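Local coordinates for metallo-beta-lactamase family protein (Staphylococcus aureus, PDB 3R2U), which probably oxidises persulfides at a mononuclear iron, pairing a metallo-beta-lactamase-type domain with a rhodanese-like one, at residues E193-K207 with E249-S261. Residues are numbered along the deposited sequence; the frame is centred on the assembly and turned at random.
Sequences EIGAKQMFKSIESIK and ENNEATFIDKLIS
Phe255 is a knob seated in a hole made by Ala196, Met199, Phe200 and Ile203, packing helix 252-260 against helix 191-206 of the metallo-beta-lactamase domain; the axes of 193-206 and 252-260 come within 9.3 Å, their directions 119° apart. With CG anti to the backbone N (chi1 -179°), its ring reaches the neighbouring helix, and Phe200 turns an edge to its face, CD1 lying 3.6 Å from Phe255 CG with the planes at 63°. Flat aromatics suit this place because each ring offers both face and rim: Met199 CG meets the Phe255 edge, while Glu252 CA lies over a Phe200 face, a CH-pi contact 4.0 Å from the centroid. Small Ala196 lets the backbones approach to 5.3 Å between its CA and that of Ile256, its CB touching Leu259 CD2 at 3.7 Å. Met199 and Ile203 also touch Phe170, next to the iron ligand Asp169.

This buried apolar core gives way to partly exposed Lys197, Glu252 and Lys207. Lys197 packs its aliphatic part on Ile256 CD1, then bends at its last torsion to form a salt bridge with Glu193 of its own helix, NZ to OE2 2.7 Å. Beyond Phe200 a water takes a hydrogen bond from Lys207 NZ (3.2 Å) and sits 2.8 Å from Glu249 O.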
loop_
_atom_site.group_PDB
_atom_site.type_symbol
_atom_site.label_atom_id
_atom_site.label_comp_id
_atom_site.label_asym_id
_atom_site.label_seq_id
_atom_site.Cartn_x
_atom_site.Cartn_y
_atom_site.Cartn_z
ATOM N N GLU A 193 30.875 28.623 -24.594
ATOM C CA GLU A 193 30.467 29.650 -25.561
ATOM C C GLU A 193 29.949 29.103 -26.906
ATOM O O GLU A 193 28.946 29.612 -27.428
ATOM C CB GLU A 193 31.578 30.697 -25.780
ATOM C CG GLU A 193 31.160 31.782 -26.788
ATOM C CD GLU A 193 31.871 33.123 -26.600
ATOM O OE1 GLU A 193 32.787 33.215 -25.751
ATOM O OE2 GLU A 193 31.497 34.097 -27.299
ATOM N N ILE A 194 30.578 28.077 -27.475
ATOM C CA ILE A 194 30.053 27.569 -28.753
ATOM C C ILE A 194 28.686 26.865 -28.503
ATOM O O ILE A 194 27.810 26.867 -29.368
ATOM C CB ILE A 194 31.092 26.724 -29.575
ATOM C CG1 ILE A 194 30.895 25.225 -29.434
ATOM C CG2 ILE A 194 32.563 27.205 -29.336
ATOM C CD1 ILE A 194 29.895 24.685 -30.435
ATOM N N GLY A 195 28.503 26.301 -27.306
ATOM C CA GLY A 195 27.228 25.686 -26.925
ATOM C C GLY A 195 26.178 26.778 -26.787
ATOM O O GLY A 195 25.034 26.624 -27.219
ATOM N N ALA A 196 26.590 27.899 -26.199
ATOM C CA ALA A 196 25.721 29.056 -26.037
ATOM C C ALA A 196 25.271 29.591 -27.413
ATOM O O ALA A 196 24.095 29.912 -27.611
ATOM C CB ALA A 196 26.435 30.140 -25.243
ATOM N N LYS A 197 26.193 29.673 -28.362
ATOM C CA LYS A 197 25.846 30.132 -29.713
ATOM C C LYS A 197 24.834 29.219 -30.374
ATOM O O LYS A 197 23.907 29.701 -31.010
ATOM C CB LYS A 197 27.074 30.271 -30.589
ATOM C CG LYS A 197 27.903 31.487 -30.259
ATOM C CD LYS A 197 29.163 31.540 -31.119
ATOM C CE LYS A 197 29.939 32.845 -30.928
ATOM N NZ LYS A 197 30.461 33.021 -29.538
ATOM N N GLN A 198 25.012 27.905 -30.225
ATOM C CA GLN A 198 24.052 26.935 -30.751
ATOM C C GLN A 198 22.663 27.170 -30.127
ATOM O O GLN A 198 21.641 27.156 -30.824
ATOM C CB GLN A 198 24.520 25.492 -30.495
ATOM C CG GLN A 198 25.713 25.039 -31.376
ATOM C CD GLN A 198 26.072 23.561 -31.177
ATOM O OE1 GLN A 198 26.170 23.064 -30.050
ATOM N NE2 GLN A 198 26.272 22.861 -32.275
ATOM N N MET A 199 22.647 27.410 -28.818
ATOM C CA MET A 199 21.413 27.670 -28.092
ATOM C C MET A 199 20.707 28.911 -28.615
ATOM O O MET A 199 19.495 28.900 -28.801
ATOM C CB MET A 199 21.693 27.835 -26.599
ATOM C CG MET A 199 20.443 28.106 -25.773
ATOM S SD MET A 199 19.204 26.808 -25.908
ATOM C CE MET A 199 19.794 25.678 -24.645
ATOM N N PHE A 200 21.458 29.983 -28.836
ATOM C CA PHE A 200 20.890 31.221 -29.366
ATOM C C PHE A 200 20.242 30.962 -30.730
ATOM O O PHE A 200 19.143 31.413 -30.986
ATOM C CB PHE A 200 21.974 32.278 -29.463
ATOM C CG PHE A 200 21.513 33.604 -30.017
ATOM C CD1 PHE A 200 20.776 34.479 -29.236
ATOM C CD2 PHE A 200 21.881 33.998 -31.295
ATOM C CE1 PHE A 200 20.384 35.721 -29.729
ATOM C CE2 PHE A 200 21.480 35.251 -31.808
ATOM C CZ PHE A 200 20.743 36.105 -31.023
ATOM N N LYS A 201 20.923 30.212 -31.591
ATOM C CA LYS A 201 20.372 29.870 -32.900
ATOM C C LYS A 201 19.179 28.937 -32.770
ATOM O O LYS A 201 18.244 29.036 -33.548
ATOM C CB LYS A 201 21.418 29.225 -33.814
ATOM C CG LYS A 201 22.575 30.128 -34.213
ATOM C CD LYS A 201 23.462 29.435 -35.277
ATOM C CE LYS A 201 24.648 30.288 -35.734
ATOM N NZ LYS A 201 24.206 31.476 -36.539
ATOM N N SER A 202 19.207 28.010 -31.812
ATOM C CA SER A 202 18.067 27.102 -31.637
ATOM C C SER A 202 16.845 27.879 -31.187
ATOM O O SER A 202 15.732 27.616 -31.645
ATOM C CB SER A 202 18.388 25.976 -30.667
ATOM O OG SER A 202 19.416 25.145 -31.182
ATOM N N ILE A 203 17.043 28.848 -30.293
ATOM C CA ILE A 203 15.939 29.670 -29.828
ATOM C C ILE A 203 15.361 30.467 -31.008
ATOM O O ILE A 203 14.137 30.536 -31.183
ATOM C CB ILE A 203 16.361 30.623 -28.664
ATOM C CG1 ILE A 203 16.635 29.848 -27.382
ATOM C CG2 ILE A 203 15.267 31.647 -28.382
ATOM C CD1 ILE A 203 15.365 29.163 -26.758
ATOM N N GLU A 204 16.259 31.035 -31.810
ATOM C CA GLU A 204 15.909 31.811 -32.997
ATOM C C GLU A 204 14.995 31.007 -33.920
ATOM O O GLU A 204 13.952 31.488 -34.337
ATOM C CB GLU A 204 17.198 32.221 -33.745
ATOM C CG GLU A 204 16.994 33.137 -34.955
ATOM C CD GLU A 204 18.310 33.568 -35.613
ATOM O OE1 GLU A 204 18.342 34.669 -36.200
ATOM O OE2 GLU A 204 19.317 32.824 -35.538
ATOM N N SER A 205 15.392 29.775 -34.218
ATOM C CA SER A 205 14.622 28.895 -35.105
ATOM C C SER A 205 13.242 28.518 -34.508
ATOM O O SER A 205 12.237 28.534 -35.202
ATOM C CB SER A 205 15.422 27.636 -35.464
ATOM O OG SER A 205 15.619 26.821 -34.318
ATOM N N ILE A 206 13.166 28.289 -33.209
ATOM C CA ILE A 206 11.899 27.864 -32.608
ATOM C C ILE A 206 10.810 28.965 -32.601
ATOM O O ILE A 206 9.616 28.668 -32.539
ATOM C CB ILE A 206 12.122 27.316 -31.172
ATOM C CG1 ILE A 206 11.309 26.061 -30.996
ATOM C CG2 ILE A 206 11.885 28.393 -30.101
ATOM C CD1 ILE A 206 11.752 24.951 -31.947
ATOM N N LYS A 207 11.229 30.222 -32.728
ATOM C CA LYS A 207 10.313 31.349 -32.695
ATOM C C LYS A 207 9.261 31.371 -33.811
ATOM O O LYS A 207 8.186 31.958 -33.633
ATOM C CB LYS A 207 11.086 32.670 -32.723
ATOM C CG LYS A 207 11.850 32.965 -31.445
ATOM C CD LYS A 207 12.589 34.302 -31.536
ATOM C CE LYS A 207 13.410 34.568 -30.298
ATOM N NZ LYS A 207 14.210 35.820 -30.391
ATOM N N GLU A 249 16.062 38.384 -25.379
ATOM C CA GLU A 249 17.432 38.846 -25.542
ATOM C C GLU A 249 17.864 38.556 -26.967
ATOM O O GLU A 249 18.122 37.403 -27.323
ATOM C CB GLU A 249 18.373 38.162 -24.552
ATOM C CG GLU A 249 19.800 38.658 -24.679
ATOM C CD GLU A 249 19.856 40.169 -24.559
ATOM O OE1 GLU A 249 20.285 40.842 -25.520
ATOM O OE2 GLU A 249 19.376 40.678 -23.534
ATOM N N ASN A 250 17.937 39.595 -27.788
ATOM C CA ASN A 250 18.315 39.405 -29.185
ATOM C C ASN A 250 19.768 39.783 -29.510
ATOM O O ASN A 250 20.196 39.692 -30.659
ATOM C CB ASN A 250 17.288 40.094 -30.093
ATOM C CG ASN A 250 15.908 39.446 -29.989
ATOM O OD1 ASN A 250 15.794 38.218 -29.861
ATOM N ND2 ASN A 250 14.859 40.260 -30.046
ATOM N N ASN A 251 20.526 40.191 -28.492
ATOM C CA ASN A 251 21.946 40.484 -28.660
ATOM C C ASN A 251 22.695 39.189 -28.300
ATOM O O ASN A 251 22.679 38.759 -27.153
ATOM C CB ASN A 251 22.367 41.641 -27.756
ATOM C CG ASN A 251 23.846 41.974 -27.865
ATOM O OD1 ASN A 251 24.710 41.096 -27.827
ATOM N ND2 ASN A 251 24.146 43.262 -27.955
ATOM N N GLU A 252 23.344 38.582 -29.287
ATOM C CA GLU A 252 24.030 37.308 -29.093
ATOM C C GLU A 252 25.051 37.307 -27.961
ATOM O O GLU A 252 25.093 36.371 -27.167
ATOM C CB GLU A 252 24.681 36.840 -30.400
ATOM C CG GLU A 252 25.291 35.424 -30.312
ATOM C CD GLU A 252 25.900 34.960 -31.629
ATOM O OE1 GLU A 252 25.256 35.129 -32.682
ATOM O OE2 GLU A 252 27.018 34.418 -31.614
ATOM N N ALA A 253 25.865 38.353 -27.890
ATOM C CA ALA A 253 26.909 38.457 -26.870
ATOM C C ALA A 253 26.329 38.500 -25.459
ATOM O O ALA A 253 26.845 37.842 -24.548
ATOM C CB ALA A 253 27.793 39.699 -27.125
ATOM N N THR A 254 25.268 39.292 -25.284
ATOM C CA THR A 254 24.607 39.446 -23.988
ATOM C C THR A 254 23.939 38.127 -23.590
ATOM O O THR A 254 23.940 37.749 -22.423
ATOM C CB THR A 254 23.548 40.554 -24.044
ATOM O OG1 THR A 254 24.170 41.778 -24.430
ATOM C CG2 THR A 254 22.854 40.742 -22.687
ATOM N N PHE A 255 23.365 37.453 -24.583
ATOM C CA PHE A 255 22.702 36.173 -24.398
ATOM C C PHE A 255 23.700 35.148 -23.891
ATOM O O PHE A 255 23.463 34.491 -22.875
ATOM C CB PHE A 255 22.115 35.720 -25.735
ATOM C CG PHE A 255 21.374 34.428 -25.671
ATOM C CD1 PHE A 255 22.041 33.224 -25.841
ATOM C CD2 PHE A 255 19.998 34.412 -25.485
ATOM C CE1 PHE A 255 21.345 32.014 -25.796
ATOM C CE2 PHE A 255 19.297 33.205 -25.442
ATOM C CZ PHE A 255 19.981 32.008 -25.599
ATOM N N ILE A 256 24.818 35.025 -24.609
ATOM C CA ILE A 256 25.867 34.093 -24.250
ATOM C C ILE A 256 26.340 34.347 -22.830
ATOM O O ILE A 256 26.399 33.419 -22.020
ATOM C CB ILE A 256 27.081 34.210 -25.192
ATOM C CG1 ILE A 256 26.724 33.688 -26.580
ATOM C CG2 ILE A 256 28.284 33.427 -24.630
ATOM C CD1 ILE A 256 27.787 34.016 -27.621
ATOM N N ASP A 257 26.675 35.603 -22.531
ATOM C CA ASP A 257 27.152 35.974 -21.201
ATOM C C ASP A 257 26.166 35.591 -20.107
ATOM O O ASP A 257 26.559 34.996 -19.108
ATOM C CB ASP A 257 27.421 37.476 -21.090
ATOM C CG ASP A 257 27.958 37.867 -19.717
ATOM O OD1 ASP A 257 28.978 37.294 -19.272
ATOM O OD2 ASP A 257 27.368 38.761 -19.090
ATOM N N LYS A 258 24.897 35.948 -20.279
ATOM C CA LYS A 258 23.902 35.625 -19.262
ATOM C C LYS A 258 23.738 34.113 -19.141
ATOM O O LYS A 258 23.657 33.578 -18.036
ATOM C CB LYS A 258 22.553 36.294 -19.515
ATOM C CG LYS A 258 21.492 35.871 -18.460
ATOM C CD LYS A 258 20.239 36.741 -18.463
ATOM C CE LYS A 258 19.229 36.257 -17.415
ATOM N NZ LYS A 258 18.080 37.209 -17.271
ATOM N N LEU A 259 23.739 33.425 -20.277
ATOM C CA LEU A 259 23.574 31.988 -20.277
ATOM C C LEU A 259 24.675 31.292 -19.477
ATOM O O LEU A 259 24.389 30.508 -18.571
ATOM C CB LEU A 259 23.580 31.446 -21.710
ATOM C CG LEU A 259 23.116 29.997 -21.841
ATOM C CD1 LEU A 259 21.629 29.911 -21.458
ATOM C CD2 LEU A 259 23.346 29.448 -23.236
ATOM N N ILE A 260 25.928 31.619 -19.774
ATOM C CA ILE A 260 27.038 30.896 -19.174
ATOM C C ILE A 260 27.785 31.557 -18.020
ATOM O O ILE A 260 28.808 31.033 -17.588
ATOM C CB ILE A 260 28.046 30.476 -20.272
ATOM C CG1 ILE A 260 28.844 31.670 -20.794
ATOM C CG2 ILE A 260 27.303 29.763 -21.398
ATOM C CD1 ILE A 260 29.821 31.306 -21.883
ATOM N N SER A 261 27.301 32.680 -17.504
ATOM C CA SER A 261 27.998 33.327 -16.398
ATOM C C SER A 261 27.387 33.016 -15.042
ATOM O O SER A 261 26.167 32.880 -14.897
ATOM C CB SER A 261 28.080 34.838 -16.596
ATOM O OG SER A 261 28.879 35.130 -17.726
HETATM O O HOH W 1 16.417 35.303 -28.160
#